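Local coordinates for protein putative pectin lyase (Geobacillus virus E2, PDB 7CHU) that serves as the tailspike of a deep-sea thermophilic bacteriophage and probably recognises, and perhaps cleaves, polysaccharide on the host surface, at residues 115-120 against 135-140; 145-150 against 175-180. All coordinates share one frame; numbering follows the deposited sequence.

Contact 1: 115-120 against 135-140; sequences VYFPTG and IRLVGA
Phe117 and Leu137 meet on the inward side of two parallel strands, 115-117 and 135-139, whose axes come within 4.6 Å. The phenyl ring reaches obliquely over to the leucine, CE1 of Phe117 lying 4.0 Å from CB of Leu137. It is brought there because CG of Phe117 stands anti to its carbonyl carbon, beside the backbone N (chi1 -64°), which also sets the carbonyl oxygen of Val138 at the ring edge. On the same face CD2 of Leu137 reaches CB of Val115 at 4.0 Å, so three apolar side chains share one layer.

Tyr116 and Val138 occupy the other face. With CG of Tyr116 swung anti to the backbone N (chi1 178°), the phenol runs forward along the neighbouring strand: its CD1 lies 4.0 Å from CG1 of Val138, and its OH comes 3.4 Å from CB of Ala140. That methyl is met by a second oxygen, OG1 of Thr119, at 3.3 Å; OG1 itself is hydrogen-bonded to Gly112 of a second subunit.

Three backbone bonds keep the strands in step: Val115 N to Arg136 O, Val138 N to Val115 O, and Phe117 N to Val138 O, the last at 2.7 Å.

Helix 91-99 packs against the inward layer, Ile98 touching Val115 and Leu137 while Ile94 meets Phe117. Strand 75-76 pairs with the far edge of strand 113-117, and strand 169-175 continues the stack beyond strand 135-139.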
loop_
_atom_site.group_PDB
_atom_site.type_symbol
_atom_site.label_atom_id
_atom_site.label_comp_id
_atom_site.label_asym_id
_atom_site.label_seq_id
_atom_site.Cartn_x
_atom_site.Cartn_y
_atom_site.Cartn_z
ATOM N N VAL A 115 24.536 14.630 -2.769
ATOM C CA VAL A 115 25.859 14.302 -2.252
ATOM C C VAL A 115 25.990 12.783 -2.262
ATOM O O VAL A 115 25.277 12.077 -1.535
ATOM C CB VAL A 115 26.070 14.856 -0.839
ATOM C CG1 VAL A 115 27.429 14.376 -0.298
ATOM C CG2 VAL A 115 25.996 16.386 -0.849
ATOM N N TYR A 116 26.904 12.261 -3.072
ATOM C CA TYR A 116 26.954 10.834 -3.347
ATOM C C TYR A 116 28.109 10.196 -2.592
ATOM O O TYR A 116 29.236 10.710 -2.630
ATOM C CB TYR A 116 27.112 10.571 -4.844
ATOM C CG TYR A 116 27.221 9.090 -5.091
ATOM C CD1 TYR A 116 26.111 8.268 -4.939
ATOM C CD2 TYR A 116 28.439 8.505 -5.415
ATOM C CE1 TYR A 116 26.203 6.881 -5.151
ATOM C CE2 TYR A 116 28.542 7.132 -5.620
ATOM C CZ TYR A 116 27.428 6.329 -5.490
ATOM O OH TYR A 116 27.538 4.963 -5.692
ATOM N N PHE A 117 27.824 9.079 -1.923
ATOM C CA PHE A 117 28.804 8.336 -1.119
ATOM C C PHE A 117 29.055 7.003 -1.815
ATOM O O PHE A 117 28.187 6.113 -1.745
ATOM C CB PHE A 117 28.292 8.070 0.313
ATOM C CG PHE A 117 28.053 9.293 1.156
ATOM C CD1 PHE A 117 27.037 10.187 0.855
ATOM C CD2 PHE A 117 28.795 9.499 2.303
ATOM C CE1 PHE A 117 26.820 11.301 1.647
ATOM C CE2 PHE A 117 28.588 10.617 3.115
ATOM C CZ PHE A 117 27.599 11.521 2.783
ATOM N N PRO A 118 30.201 6.790 -2.461
ATOM C CA PRO A 118 30.460 5.500 -3.117
ATOM C C PRO A 118 30.593 4.390 -2.089
ATOM O O PRO A 118 30.746 4.628 -0.886
ATOM C CB PRO A 118 31.793 5.713 -3.862
ATOM C CG PRO A 118 32.000 7.222 -3.897
ATOM C CD PRO A 118 31.316 7.742 -2.659
ATOM N N THR A 119 30.506 3.160 -2.595
ATOM C CA THR A 119 30.708 1.967 -1.778
ATOM C C THR A 119 31.859 2.162 -0.802
ATOM O O THR A 119 32.933 2.640 -1.183
ATOM C CB THR A 119 30.987 0.773 -2.682
ATOM O OG1 THR A 119 29.810 0.499 -3.453
ATOM C CG2 THR A 119 31.350 -0.459 -1.846
ATOM N N GLY A 120 31.618 1.862 0.464
ATOM C CA GLY A 120 32.664 2.028 1.453
ATOM C C GLY A 120 32.124 2.116 2.865
ATOM O O GLY A 120 30.922 2.174 3.105
ATOM N N ILE A 135 18.989 19.009 -0.338
ATOM C CA ILE A 135 20.201 18.202 -0.266
ATOM C C ILE A 135 19.780 16.757 -0.033
ATOM O O ILE A 135 19.031 16.465 0.908
ATOM C CB ILE A 135 21.156 18.701 0.832
ATOM C CG1 ILE A 135 21.741 20.067 0.448
ATOM C CG2 ILE A 135 22.301 17.694 1.047
ATOM C CD1 ILE A 135 22.876 20.570 1.404
ATOM N N ARG A 136 20.246 15.852 -0.892
ATOM C CA ARG A 136 19.987 14.428 -0.743
ATOM C C ARG A 136 21.310 13.701 -0.559
ATOM O O ARG A 136 22.240 13.907 -1.344
ATOM C CB ARG A 136 19.254 13.875 -1.963
ATOM C CG ARG A 136 17.754 14.048 -1.916
ATOM C CD ARG A 136 17.123 13.231 -3.024
ATOM N NE ARG A 136 17.449 13.786 -4.330
ATOM C CZ ARG A 136 17.693 13.064 -5.420
ATOM N NH1 ARG A 136 17.665 11.738 -5.376
ATOM N NH2 ARG A 136 17.976 13.675 -6.562
ATOM N N LEU A 137 21.386 12.853 0.467
ATOM C CA LEU A 137 22.548 11.999 0.713
ATOM C C LEU A 137 22.267 10.609 0.133
ATOM O O LEU A 137 21.382 9.893 0.610
ATOM C CB LEU A 137 22.859 11.905 2.201
ATOM C CG LEU A 137 22.927 13.194 3.035
ATOM C CD1 LEU A 137 23.226 12.891 4.516
ATOM C CD2 LEU A 137 23.950 14.188 2.458
ATOM N N VAL A 138 23.039 10.216 -0.873
ATOM C CA VAL A 138 22.790 8.994 -1.631
ATOM C C VAL A 138 24.053 8.143 -1.605
ATOM O O VAL A 138 25.132 8.638 -1.922
ATOM C CB VAL A 138 22.390 9.317 -3.084
ATOM C CG1 VAL A 138 22.207 8.021 -3.901
ATOM C CG2 VAL A 138 21.142 10.214 -3.117
ATOM N N GLY A 139 23.913 6.865 -1.241
ATOM C CA GLY A 139 24.992 5.907 -1.313
ATOM C C GLY A 139 24.796 4.872 -2.411
ATOM O O GLY A 139 23.906 4.968 -3.256
ATOM N N ALA A 140 25.656 3.859 -2.386
ATOM C CA ALA A 140 25.632 2.810 -3.400
ATOM C C ALA A 140 24.719 1.638 -3.045
ATOM O O ALA A 140 24.526 0.742 -3.878
ATOM C CB ALA A 140 27.047 2.291 -3.644
#

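Contact 2: 145-150 against 175-180; sequences TCIKST and EKMCID
The methyl CG2 of Thr145 lies against CB of Met177 at 3.9 Å, the two side chains meeting at an angle where strands 145-149 and 177-180 begin to pair. Met177 CG sits between its backbone N and carbonyl carbon (chi1 77°), and the chain leads its sulfur to Ile147, SD standing 4.3 Å from CG1. Ile147 also presents CB to CG1 of Ile179, so this isoleucine is the bump received between Met177 and Ile179 on the interior face. Phe117 touches both Ile147 and Met177, and Val157 touches both isoleucines.

On the other face the sulfur of Cys146 fits between Cys178 and Asp180, with SG 3.8 Å from CB of Asp180. Lys148 bends at chi2 (-91°), bringing its tip across to the aspartate: NZ makes a 3.0 Å salt bridge to OD2, on the anti side of the carboxylate and 19° out of its plane. The other carboxylate oxygen, OD1, accepts the backbone N of Gln182, so both ends of the group are held.

Four backbone hydrogen bonds alternate along the pair, from Cys178 N to Thr145 O through to Ser149 N to Asp180 O. In this register Cys146 lies beside Cys178 and Ile147 beside Ile179, like on like in successive coils of the right-handed parallel beta-helix expected of the pectate lyase-like family.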
loop_
_atom_site.group_PDB
_atom_site.type_symbol
_atom_site.label_atom_id
_atom_site.label_comp_id
_atom_site.label_asym_id
_atom_site.label_seq_id
_atom_site.Cartn_x
_atom_site.Cartn_y
_atom_site.Cartn_z
ATOM N N THR A 145 27.174 1.254 1.215
ATOM C CA THR A 145 27.647 2.511 1.775
ATOM C C THR A 145 27.234 2.511 3.243
ATOM O O THR A 145 26.036 2.523 3.550
ATOM C CB THR A 145 27.068 3.721 1.046
ATOM O OG1 THR A 145 27.516 3.724 -0.313
ATOM C CG2 THR A 145 27.528 5.025 1.742
ATOM N N CYS A 146 28.215 2.471 4.147
ATOM C CA CYS A 146 27.923 2.374 5.575
ATOM C C CYS A 146 28.698 3.432 6.358
ATOM O O CYS A 146 29.934 3.459 6.325
ATOM C CB CYS A 146 28.249 0.974 6.093
ATOM S SG CYS A 146 27.820 0.736 7.868
ATOM N N ILE A 147 27.976 4.290 7.069
ATOM C CA ILE A 147 28.585 5.271 7.964
ATOM C C ILE A 147 28.752 4.612 9.328
ATOM O O ILE A 147 27.775 4.122 9.907
ATOM C CB ILE A 147 27.718 6.535 8.054
ATOM C CG1 ILE A 147 27.255 7.019 6.657
ATOM C CG2 ILE A 147 28.437 7.626 8.819
ATOM C CD1 ILE A 147 28.359 7.409 5.674
ATOM N N LYS A 148 29.991 4.523 9.809
ATOM C CA LYS A 148 30.314 3.900 11.087
ATOM C C LYS A 148 30.590 4.985 12.123
ATOM O O LYS A 148 31.620 5.661 12.064
ATOM C CB LYS A 148 31.516 2.969 10.959
ATOM C CG LYS A 148 31.282 1.805 9.991
ATOM C CD LYS A 148 30.724 0.570 10.645
ATOM C CE LYS A 148 30.763 -0.622 9.679
ATOM N NZ LYS A 148 30.097 -1.825 10.269
ATOM N N SER A 149 29.691 5.138 13.081
ATOM C CA SER A 149 29.810 6.220 14.060
ATOM C C SER A 149 30.685 5.811 15.230
ATOM O O SER A 149 30.583 4.689 15.732
ATOM C CB SER A 149 28.432 6.611 14.594
ATOM O OG SER A 149 28.517 7.739 15.456
ATOM N N THR A 150 31.504 6.748 15.708
ATOM C CA THR A 150 32.128 6.627 17.021
ATOM C C THR A 150 31.620 7.695 17.972
ATOM O O THR A 150 32.232 7.925 19.020
ATOM C CB THR A 150 33.654 6.728 16.934
ATOM O OG1 THR A 150 34.012 8.080 16.620
ATOM C CG2 THR A 150 34.216 5.779 15.864
ATOM N N GLU A 175 19.115 8.238 0.781
ATOM C CA GLU A 175 18.793 7.077 -0.042
ATOM C C GLU A 175 19.981 6.130 -0.061
ATOM O O GLU A 175 21.126 6.566 -0.159
ATOM C CB GLU A 175 18.437 7.454 -1.492
ATOM C CG GLU A 175 17.300 8.446 -1.683
ATOM C CD GLU A 175 17.218 8.932 -3.146
ATOM O OE1 GLU A 175 17.527 8.138 -4.057
ATOM O OE2 GLU A 175 16.877 10.109 -3.391
ATOM N N LYS A 176 19.701 4.835 0.056
ATOM C CA LYS A 176 20.650 3.777 -0.275
ATOM C C LYS A 176 21.966 3.864 0.517
ATOM O O LYS A 176 23.064 3.852 -0.056
ATOM C CB LYS A 176 20.930 3.789 -1.782
ATOM C CG LYS A 176 19.707 3.771 -2.649
ATOM C CD LYS A 176 19.050 2.422 -2.551
ATOM C CE LYS A 176 17.816 2.290 -3.448
ATOM N NZ LYS A 176 17.315 0.868 -3.333
ATOM N N MET A 177 21.851 3.853 1.846
ATOM C CA MET A 177 23.024 3.808 2.715
ATOM C C MET A 177 22.573 3.433 4.126
ATOM O O MET A 177 21.386 3.517 4.453
ATOM C CB MET A 177 23.780 5.151 2.722
ATOM C CG MET A 177 23.120 6.239 3.571
ATOM S SD MET A 177 24.162 7.751 3.752
ATOM C CE MET A 177 24.177 8.248 2.068
ATOM N N CYS A 178 23.538 3.009 4.955
ATOM C CA CYS A 178 23.306 2.601 6.346
ATOM C C CYS A 178 24.061 3.547 7.273
ATOM O O CYS A 178 25.183 3.969 6.965
ATOM C CB CYS A 178 23.785 1.139 6.624
ATOM S SG CYS A 178 23.439 0.472 8.335
ATOM N N ILE A 179 23.442 3.887 8.405
ATOM C CA ILE A 179 24.131 4.504 9.535
ATOM C C ILE A 179 24.236 3.449 10.631
ATOM O O ILE A 179 23.213 2.950 11.119
ATOM C CB ILE A 179 23.403 5.754 10.053
ATOM C CG1 ILE A 179 23.527 6.900 9.051
ATOM C CG2 ILE A 179 24.011 6.182 11.404
ATOM C CD1 ILE A 179 22.482 6.867 7.921
ATOM N N ASP A 180 25.465 3.102 11.014
ATOM C CA ASP A 180 25.730 2.069 12.016
ATOM C C ASP A 180 26.355 2.741 13.236
ATOM O O ASP A 180 27.509 3.199 13.178
ATOM C CB ASP A 180 26.642 0.988 11.434
ATOM C CG ASP A 180 27.023 -0.095 12.443
ATOM O OD1 ASP A 180 26.611 -0.040 13.641
ATOM O OD2 ASP A 180 27.763 -1.017 12.023
#

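Contact 1 and contact 2 join successive coils on two different faces of the beta-helix, their centres about 10 Å apart. Strand 135-139 leads through a short turn into strand 145-149, and OG1 of Thr145 probably hydrogen-bonds Ala140 N at 2.8 Å across that corner; the same hydroxyl also bonds Phe117 O. At the neighbouring coil, the chain turns its own corner at Lys176, just after Glu175, whose OE2 forms a 2.7 Å salt bridge with NH1 of Arg136. Inside, the ring of Phe117 belongs to both contacts. Both also reach a second subunit of the trimer: Ala140 O receives Arg136 NH2 of that subunit, while NH2 of Arg136 bonds Ala140 O of the third.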